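Local structure of uncharacterized protein YLR021W (Saccharomyces cerevisiae, 2Z5B) at residues M1-E5 with Q30-F34; I116-R121 with Q138-I143. The protein acts as a chaperone in 20S proteasome assembly, pairing with POC4 to bind proteasome precursors and promote formation of the alpha-ring. All coordinates share one frame; numbering follows the deposited sequence.

Both contacts are built on the same mixed sheet, yet they do different jobs in it. Interaction 1 (1-5 with 30-34) lies within the sheet, pairing its outermost strand 3-9 with strand 26-33, and is only partly buried. Interaction 2 (116-121 with 138-143) is a core contact, where helix 109-124 rests on the inner strand 140-145. The chemistry follows: backbone and amide hydrogen bonds carry the first, whereas apolar side chains fill the second, with no hydrogen bond between its segments. Their centres are about 14 Å apart, and Tyr-120 joins them, its OH 3.7 Å from Ala-31 CB and its ring also touching His-33.

Interaction 1 of 2, residues M1-E5 with Q30-F34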
ATOM      1  N   MET B   1       5.994   8.973  -7.139  1.00 49.38           N
ATOM      2  CA  MET B   1       6.147  10.460  -7.181  1.00 48.49           C
ATOM      3  C   MET B   1       4.855  11.163  -6.754  1.00 47.31           C
ATOM      4  O   MET B   1       4.897  12.085  -5.941  1.00 48.20           O
ATOM      5  CB  MET B   1       6.633  10.925  -8.564  1.00 49.55           C
ATOM      6  CG  MET B   1       6.547  12.446  -8.850  1.00 50.98           C
ATOM      7  SD  MET B   1       7.252  13.553  -7.594  1.00 59.45           S
ATOM      8  CE  MET B   1       8.999  13.129  -7.665  1.00 55.26           C
ATOM      9  N   ILE B   2       3.710  10.713  -7.266  1.00 44.97           N
ATOM     10  CA  ILE B   2       2.433  11.312  -6.859  1.00 42.80           C
ATOM     11  C   ILE B   2       1.730  10.523  -5.748  1.00 40.56           C
ATOM     12  O   ILE B   2       1.354   9.367  -5.920  1.00 39.96           O
ATOM     13  CB  ILE B   2       1.486  11.565  -8.051  1.00 43.35           C
ATOM     14  CG1 ILE B   2       2.180  12.446  -9.097  1.00 43.97           C
ATOM     15  CG2 ILE B   2       0.203  12.255  -7.576  1.00 42.75           C
ATOM     16  CD1 ILE B   2       1.827  12.091 -10.542  1.00 47.09           C
ATOM     17  N   SER B   3       1.578  11.168  -4.601  1.00 38.26           N
ATOM     18  CA  SER B   3       0.875  10.565  -3.476  1.00 35.96           C
ATOM     19  C   SER B   3      -0.489  11.244  -3.353  1.00 34.73           C
ATOM     20  O   SER B   3      -0.614  12.452  -3.612  1.00 32.84           O
ATOM     21  CB  SER B   3       1.692  10.717  -2.199  1.00 35.53           C
ATOM     22  OG  SER B   3       1.031  10.137  -1.085  1.00 36.36           O
ATOM     23  N   TYR B   4      -1.506  10.440  -3.039  1.00 32.65           N
ATOM     24  CA  TYR B   4      -2.828  10.930  -2.683  1.00 32.28           C
ATOM     25  C   TYR B   4      -3.075  10.557  -1.232  1.00 31.41           C
ATOM     26  O   TYR B   4      -2.610   9.507  -0.774  1.00 29.64           O
ATOM     27  CB  TYR B   4      -3.910  10.300  -3.565  1.00 32.63           C
ATOM     28  CG  TYR B   4      -3.668  10.486  -5.047  1.00 34.53           C
ATOM     29  CD1 TYR B   4      -4.155  11.610  -5.720  1.00 34.43           C
ATOM     30  CD2 TYR B   4      -2.933   9.538  -5.775  1.00 31.93           C
ATOM     31  CE1 TYR B   4      -3.919  11.775  -7.089  1.00 36.05           C
ATOM     32  CE2 TYR B   4      -2.699   9.694  -7.122  1.00 32.88           C
ATOM     33  CZ  TYR B   4      -3.187  10.816  -7.773  1.00 34.33           C
ATOM     34  OH  TYR B   4      -2.953  10.976  -9.127  1.00 37.18           O
ATOM     35  N   GLU B   5      -3.773  11.415  -0.494  1.00 30.74           N
ATOM     36  CA  GLU B   5      -4.060  11.123   0.920  1.00 30.84           C
ATOM     37  C   GLU B   5      -5.276  11.870   1.445  1.00 30.33           C
ATOM     38  O   GLU B   5      -5.695  12.882   0.867  1.00 29.08           O
ATOM     39  CB  GLU B   5      -2.848  11.427   1.811  1.00 31.24           C
ATOM     40  CG  GLU B   5      -2.716  12.901   2.163  1.00 32.52           C
ATOM     41  CD  GLU B   5      -1.477  13.235   2.966  1.00 33.19           C
ATOM     42  OE1 GLU B   5      -0.999  12.393   3.759  1.00 31.36           O
ATOM     43  OE2 GLU B   5      -0.994  14.380   2.814  1.00 37.49           O
ATOM     44  N   GLN B  30      -4.242   6.639   2.082  1.00 26.93           N
ATOM     45  CA  GLN B  30      -3.199   7.120   1.166  1.00 26.00           C
ATOM     46  C   GLN B  30      -3.092   6.155  -0.001  1.00 25.81           C
ATOM     47  O   GLN B  30      -3.336   4.932   0.140  1.00 25.18           O
ATOM     48  CB  GLN B  30      -1.856   7.292   1.885  1.00 26.10           C
ATOM     49  CG  GLN B  30      -0.713   7.911   1.013  1.00 25.75           C
ATOM     50  CD  GLN B  30      -0.043   6.906   0.087  1.00 26.65           C
ATOM     51  OE1 GLN B  30      -0.165   5.691   0.273  1.00 26.14           O
ATOM     52  NE2 GLN B  30       0.661   7.404  -0.919  1.00 28.26           N
ATOM     53  N   ALA B  31      -2.779   6.697  -1.171  1.00 24.70           N
ATOM     54  CA  ALA B  31      -2.658   5.877  -2.357  1.00 24.95           C
ATOM     55  C   ALA B  31      -1.521   6.344  -3.247  1.00 26.00           C
ATOM     56  O   ALA B  31      -1.338   7.559  -3.484  1.00 25.54           O
ATOM     57  CB  ALA B  31      -3.957   5.853  -3.126  1.00 25.17           C
ATOM     58  N   THR B  32      -0.746   5.371  -3.711  1.00 26.54           N
ATOM     59  CA  THR B  32       0.249   5.589  -4.755  1.00 27.25           C
ATOM     60  C   THR B  32      -0.196   4.819  -5.996  1.00 27.39           C
ATOM     61  O   THR B  32      -0.578   3.657  -5.899  1.00 27.33           O
ATOM     62  CB  THR B  32       1.650   5.102  -4.307  1.00 26.83           C
ATOM     63  OG1 THR B  32       1.886   5.507  -2.955  1.00 28.03           O
ATOM     64  CG2 THR B  32       2.743   5.718  -5.205  1.00 27.54           C
ATOM     65  N   HIS B  33      -0.152   5.474  -7.158  1.00 28.19           N
ATOM     66  CA  HIS B  33      -0.615   4.883  -8.408  1.00 29.33           C
ATOM     67  C   HIS B  33       0.590   4.496  -9.238  1.00 30.44           C
ATOM     68  O   HIS B  33       1.517   5.304  -9.391  1.00 30.73           O
ATOM     69  CB  HIS B  33      -1.450   5.898  -9.205  1.00 30.36           C
ATOM     70  CG  HIS B  33      -2.773   6.232  -8.569  1.00 30.59           C
ATOM     71  ND1 HIS B  33      -3.863   6.649  -9.301  1.00 31.41           N
ATOM     72  CD2 HIS B  33      -3.176   6.207  -7.278  1.00 30.89           C
ATOM     73  CE1 HIS B  33      -4.883   6.872  -8.489  1.00 30.62           C
ATOM     74  NE2 HIS B  33      -4.496   6.601  -7.255  1.00 32.01           N
ATOM     75  N   PHE B  34       0.550   3.293  -9.798  1.00 30.77           N
ATOM     76  CA  PHE B  34       1.613   2.774 -10.666  1.00 32.39           C
ATOM     77  C   PHE B  34       1.026   2.327 -11.998  1.00 33.90           C
ATOM     78  O   PHE B  34      -0.194   2.362 -12.186  1.00 34.32           O
ATOM     79  CB  PHE B  34       2.290   1.574  -9.993  1.00 31.10           C
ATOM     80  CG  PHE B  34       2.856   1.880  -8.648  1.00 30.65           C
ATOM     81  CD1 PHE B  34       4.133   2.409  -8.527  1.00 29.25           C
ATOM     82  CD2 PHE B  34       2.117   1.633  -7.502  1.00 28.63           C
ATOM     83  CE1 PHE B  34       4.672   2.700  -7.265  1.00 30.47           C
ATOM     84  CE2 PHE B  34       2.641   1.918  -6.236  1.00 28.96           C
ATOM     85  CZ  PHE B  34       3.915   2.457  -6.119  1.00 27.81           C
TER
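Tyr-4 and Ala-31 exchange two backbone hydrogen bonds and form an antiparallel hydrogen-bonded pair. Tyr-4 N donates its N-H to Ala-31 O at 2.9 Å; in return Ala-31 N reaches Tyr-4 O at 2.8 Å. Tyr-4 O also receives a CA-H contact from Gln-30 CA at 3.1 Å. One residue further on, Glu-5 and Gln-30 form a non-hydrogen-bonded pair, their CA atoms 4.1 Å apart.

Among the side chains, the amide of Gln-30 does the polar work. Its CG stands anti to the backbone N (chi1 -175°) and the chain then bends at chi2, carrying the amide forward along its own strand, toward Thr-32 and across to Ser-3. From there NE2 makes two nearly straight bonds, one across the strands to Ser-3 OG at 2.8 Å and one within its own strand to Thr-32 OG1 at 3.0 Å. Both acceptors lie almost in the amide plane, and these bonds, with the one from OE1 to Gln-41 on the next strand, set the rotation of the amide about its CG-CD bond.

This is antiparallel pairing at the edge of the sheet: strand 3-9 is outermost within the chain, and the Ser-3 and Glu-5 side packs against Thr-8 of the Protein YPL144W chain, the partner in the heterodimer.

Aromatic and apolar contacts occupy the other face. Tyr-4 CE2 sits over the centre of the His-33 imidazole, 3.5 Å from CD2, with the two ring planes inclined at 43°. The tyrosine ring meets Ala-31 O at its edge, its CD2 3.4 Å from that oxygen. Alongside, Tyr-4 CB approaches Ala-31 CB, and Met-176 of helix 162-176 packs on both residues.

Interaction 2 of 2, residues I116-R121 with Q138-I143; sequences IAELYR and QFSLLI
Phe-139 is the large knob of this contact, its ring pushed into the hollow between Ala-117, Tyr-120 and Arg-121 on the helix. With CG anti to the backbone N (chi1 -164°), the ring reaches from the residue just ahead of strand 140-145 to the helix surface. Ala-117 leaves room for it: the small CB meets Phe-139 CE2 at 3.5 Å, and Tyr-120 CB comes in at the ring's edge, 3.8 Å from CE1. Arg-121 closes one face. Its CG makes a CH-pi contact 3.6 Å from the ring centroid, and the chain bends about its CG-CD bond, laying the guanidinium over Phe-139 CB, its plane within 8° of the ring's. An alanine in place of Phe-139 is likely to open a gap beside Ala-117 and leave the aliphatic part of Arg-121 without the ring it lies on.

Further along the strand, Leu-141 supplies the next bump. Its CD2 presses between Ile-116 and Ala-117, 3.7 Å from Ile-116 CG2 and 3.8 Å from Ala-117 CA, while Tyr-120 CD2 bounds it from another side. Ile-143 CD1 then meets the same Ile-116 methyl, CG2, at 4.0 Å, so that one branch of the isoleucine is shared by two strand residues.

The helix thus packs across the sheet: helix segment 116-121 and strand segment 140-143 approach to 9.5 Å between axes, their N-to-C directions 133° apart. Strand 140-145 runs between strands 38-44 and 50-56, which also touch the helix through Leu-40 and Val-54, and helix 162-176 packs beside helix 109-124, with Leu-170 against Ile-116 and Ile-173 against Tyr-120.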
ATOM      1  N   ILE B 116     -14.266  -1.152  -3.230  1.00 36.92           N
ATOM      2  CA  ILE B 116     -13.143  -0.219  -3.436  1.00 35.90           C
ATOM      3  C   ILE B 116     -12.640  -0.335  -4.871  1.00 36.10           C
ATOM      4  O   ILE B 116     -12.477   0.673  -5.560  1.00 36.15           O
ATOM      5  CB  ILE B 116     -12.021  -0.433  -2.386  1.00 36.01           C
ATOM      6  CG1 ILE B 116     -12.550  -0.070  -1.001  1.00 35.51           C
ATOM      7  CG2 ILE B 116     -10.774   0.415  -2.718  1.00 33.89           C
ATOM      8  CD1 ILE B 116     -11.622  -0.392   0.145  1.00 36.94           C
ATOM      9  N   ALA B 117     -12.441  -1.569  -5.342  1.00 36.22           N
ATOM     10  CA  ALA B 117     -12.013  -1.808  -6.719  1.00 36.43           C
ATOM     11  C   ALA B 117     -12.950  -1.175  -7.745  1.00 36.94           C
ATOM     12  O   ALA B 117     -12.502  -0.516  -8.678  1.00 36.53           O
ATOM     13  CB  ALA B 117     -11.877  -3.300  -6.983  1.00 36.59           C
ATOM     14  N   GLU B 118     -14.254  -1.386  -7.574  1.00 37.99           N
ATOM     15  CA  GLU B 118     -15.237  -0.826  -8.495  1.00 38.88           C
ATOM     16  C   GLU B 118     -15.253   0.706  -8.469  1.00 38.30           C
ATOM     17  O   GLU B 118     -15.419   1.347  -9.501  1.00 39.21           O
ATOM     18  CB  GLU B 118     -16.627  -1.424  -8.235  1.00 39.22           C
ATOM     19  CG  GLU B 118     -16.820  -2.781  -8.933  1.00 41.71           C
ATOM     20  CD  GLU B 118     -16.711  -2.679 -10.452  1.00 43.46           C
ATOM     21  OE1 GLU B 118     -17.685  -2.264 -11.104  1.00 47.05           O
ATOM     22  OE2 GLU B 118     -15.654  -3.009 -11.012  1.00 45.28           O
ATOM     23  N   LEU B 119     -15.052   1.281  -7.289  1.00 38.29           N
ATOM     24  CA  LEU B 119     -14.954   2.736  -7.153  1.00 38.24           C
ATOM     25  C   LEU B 119     -13.816   3.257  -8.034  1.00 38.36           C
ATOM     26  O   LEU B 119     -13.986   4.197  -8.826  1.00 37.98           O
ATOM     27  CB  LEU B 119     -14.747   3.126  -5.674  1.00 37.95           C
ATOM     28  CG  LEU B 119     -14.731   4.621  -5.329  1.00 38.10           C
ATOM     29  CD1 LEU B 119     -16.105   5.256  -5.516  1.00 39.09           C
ATOM     30  CD2 LEU B 119     -14.234   4.840  -3.911  1.00 38.12           C
ATOM     31  N   TYR B 120     -12.656   2.622  -7.910  1.00 39.22           N
ATOM     32  CA  TYR B 120     -11.503   2.979  -8.736  1.00 39.69           C
ATOM     33  C   TYR B 120     -11.779   2.875 -10.237  1.00 41.03           C
ATOM     34  O   TYR B 120     -11.500   3.814 -10.978  1.00 41.14           O
ATOM     35  CB  TYR B 120     -10.274   2.168  -8.323  1.00 38.66           C
ATOM     36  CG  TYR B 120      -9.477   2.866  -7.256  1.00 36.99           C
ATOM     37  CD1 TYR B 120      -8.571   3.880  -7.590  1.00 35.98           C
ATOM     38  CD2 TYR B 120      -9.655   2.553  -5.916  1.00 34.72           C
ATOM     39  CE1 TYR B 120      -7.841   4.553  -6.604  1.00 35.97           C
ATOM     40  CE2 TYR B 120      -8.933   3.215  -4.924  1.00 35.58           C
ATOM     41  CZ  TYR B 120      -8.031   4.202  -5.275  1.00 35.17           C
ATOM     42  OH  TYR B 120      -7.335   4.837  -4.288  1.00 35.64           O
ATOM     43  N   ARG B 121     -12.370   1.758 -10.665  1.00 43.02           N
ATOM     44  CA  ARG B 121     -12.664   1.513 -12.089  1.00 45.11           C
ATOM     45  C   ARG B 121     -13.698   2.453 -12.712  1.00 45.83           C
ATOM     46  O   ARG B 121     -13.475   2.995 -13.794  1.00 46.23           O
ATOM     47  CB  ARG B 121     -13.097   0.065 -12.319  1.00 45.36           C
ATOM     48  CG  ARG B 121     -12.086  -0.950 -11.822  1.00 48.59           C
ATOM     49  CD  ARG B 121     -12.198  -2.272 -12.536  1.00 52.21           C
ATOM     50  NE  ARG B 121     -11.677  -2.220 -13.900  1.00 55.02           N
ATOM     51  CZ  ARG B 121     -11.561  -3.283 -14.689  1.00 56.95           C
ATOM     52  NH1 ARG B 121     -11.921  -4.487 -14.249  1.00 57.02           N
ATOM     53  NH2 ARG B 121     -11.077  -3.144 -15.917  1.00 58.36           N
ATOM     54  N   GLN B 138      -6.831  -3.747 -18.087  1.00 53.63           N
ATOM     55  CA  GLN B 138      -6.048  -3.365 -16.913  1.00 53.50           C
ATOM     56  C   GLN B 138      -6.881  -3.157 -15.629  1.00 52.62           C
ATOM     57  O   GLN B 138      -7.758  -2.287 -15.586  1.00 53.09           O
ATOM     58  CB  GLN B 138      -5.206  -2.109 -17.217  1.00 53.58           C
ATOM     59  CG  GLN B 138      -5.994  -0.912 -17.791  1.00 54.40           C
ATOM     60  CD  GLN B 138      -5.254   0.416 -17.697  1.00 54.61           C
ATOM     61  OE1 GLN B 138      -5.733   1.442 -18.195  1.00 56.84           O
ATOM     62  NE2 GLN B 138      -4.085   0.409 -17.061  1.00 56.25           N
ATOM     63  N   PHE B 139      -6.626  -3.983 -14.609  1.00 51.40           N
ATOM     64  CA  PHE B 139      -6.972  -3.643 -13.209  1.00 49.52           C
ATOM     65  C   PHE B 139      -6.390  -4.533 -12.104  1.00 48.11           C
ATOM     66  O   PHE B 139      -6.723  -5.722 -11.976  1.00 48.40           O
ATOM     67  CB  PHE B 139      -8.474  -3.446 -12.954  1.00 49.79           C
ATOM     68  CG  PHE B 139      -8.754  -2.730 -11.658  1.00 50.23           C
ATOM     69  CD1 PHE B 139      -8.624  -1.340 -11.577  1.00 49.66           C
ATOM     70  CD2 PHE B 139      -9.091  -3.442 -10.508  1.00 49.83           C
ATOM     71  CE1 PHE B 139      -8.843  -0.673 -10.380  1.00 48.87           C
ATOM     72  CE2 PHE B 139      -9.313  -2.782  -9.310  1.00 49.61           C
ATOM     73  CZ  PHE B 139      -9.198  -1.393  -9.246  1.00 48.95           C
ATOM     74  N   SER B 140      -5.564  -3.903 -11.276  1.00 45.71           N
ATOM     75  CA  SER B 140      -4.980  -4.520 -10.105  1.00 43.21           C
ATOM     76  C   SER B 140      -4.969  -3.477  -8.991  1.00 41.39           C
ATOM     77  O   SER B 140      -4.676  -2.298  -9.229  1.00 40.56           O
ATOM     78  CB  SER B 140      -3.561  -4.982 -10.431  1.00 43.40           C
ATOM     79  OG  SER B 140      -2.918  -5.516  -9.300  1.00 45.16           O
ATOM     80  N   LEU B 141      -5.316  -3.917  -7.787  1.00 39.17           N
ATOM     81  CA  LEU B 141      -5.303  -3.069  -6.607  1.00 37.95           C
ATOM     82  C   LEU B 141      -4.779  -3.841  -5.415  1.00 36.35           C
ATOM     83  O   LEU B 141      -5.295  -4.906  -5.062  1.00 36.74           O
ATOM     84  CB  LEU B 141      -6.710  -2.504  -6.336  1.00 38.07           C
ATOM     85  CG  LEU B 141      -7.050  -1.605  -5.143  1.00 38.96           C
ATOM     86  CD1 LEU B 141      -6.168  -0.348  -5.019  1.00 37.19           C
ATOM     87  CD2 LEU B 141      -8.523  -1.198  -5.219  1.00 39.12           C
ATOM     88  N   LEU B 142      -3.751  -3.287  -4.788  1.00 34.65           N
ATOM     89  CA  LEU B 142      -3.188  -3.828  -3.563  1.00 33.50           C
ATOM     90  C   LEU B 142      -3.666  -2.953  -2.405  1.00 32.31           C
ATOM     91  O   LEU B 142      -3.473  -1.728  -2.426  1.00 31.02           O
ATOM     92  CB  LEU B 142      -1.653  -3.829  -3.702  1.00 33.67           C
ATOM     93  CG  LEU B 142      -0.691  -4.810  -3.030  1.00 35.80           C
ATOM     94  CD1 LEU B 142      -1.207  -6.224  -2.964  1.00 35.09           C
ATOM     95  CD2 LEU B 142       0.650  -4.779  -3.773  1.00 34.22           C
ATOM     96  N   ILE B 143      -4.347  -3.564  -1.433  1.00 30.79           N
ATOM     97  CA  ILE B 143      -4.928  -2.818  -0.307  1.00 30.22           C
ATOM     98  C   ILE B 143      -4.327  -3.281   1.004  1.00 29.70           C
ATOM     99  O   ILE B 143      -4.460  -4.443   1.382  1.00 29.75           O
ATOM    100  CB  ILE B 143      -6.497  -2.912  -0.225  1.00 29.85           C
ATOM    101  CG1 ILE B 143      -7.131  -2.485  -1.555  1.00 30.53           C
ATOM    102  CG2 ILE B 143      -7.023  -2.034   0.933  1.00 30.24           C
ATOM    103  CD1 ILE B 143      -8.651  -2.783  -1.693  1.00 31.44           C
TER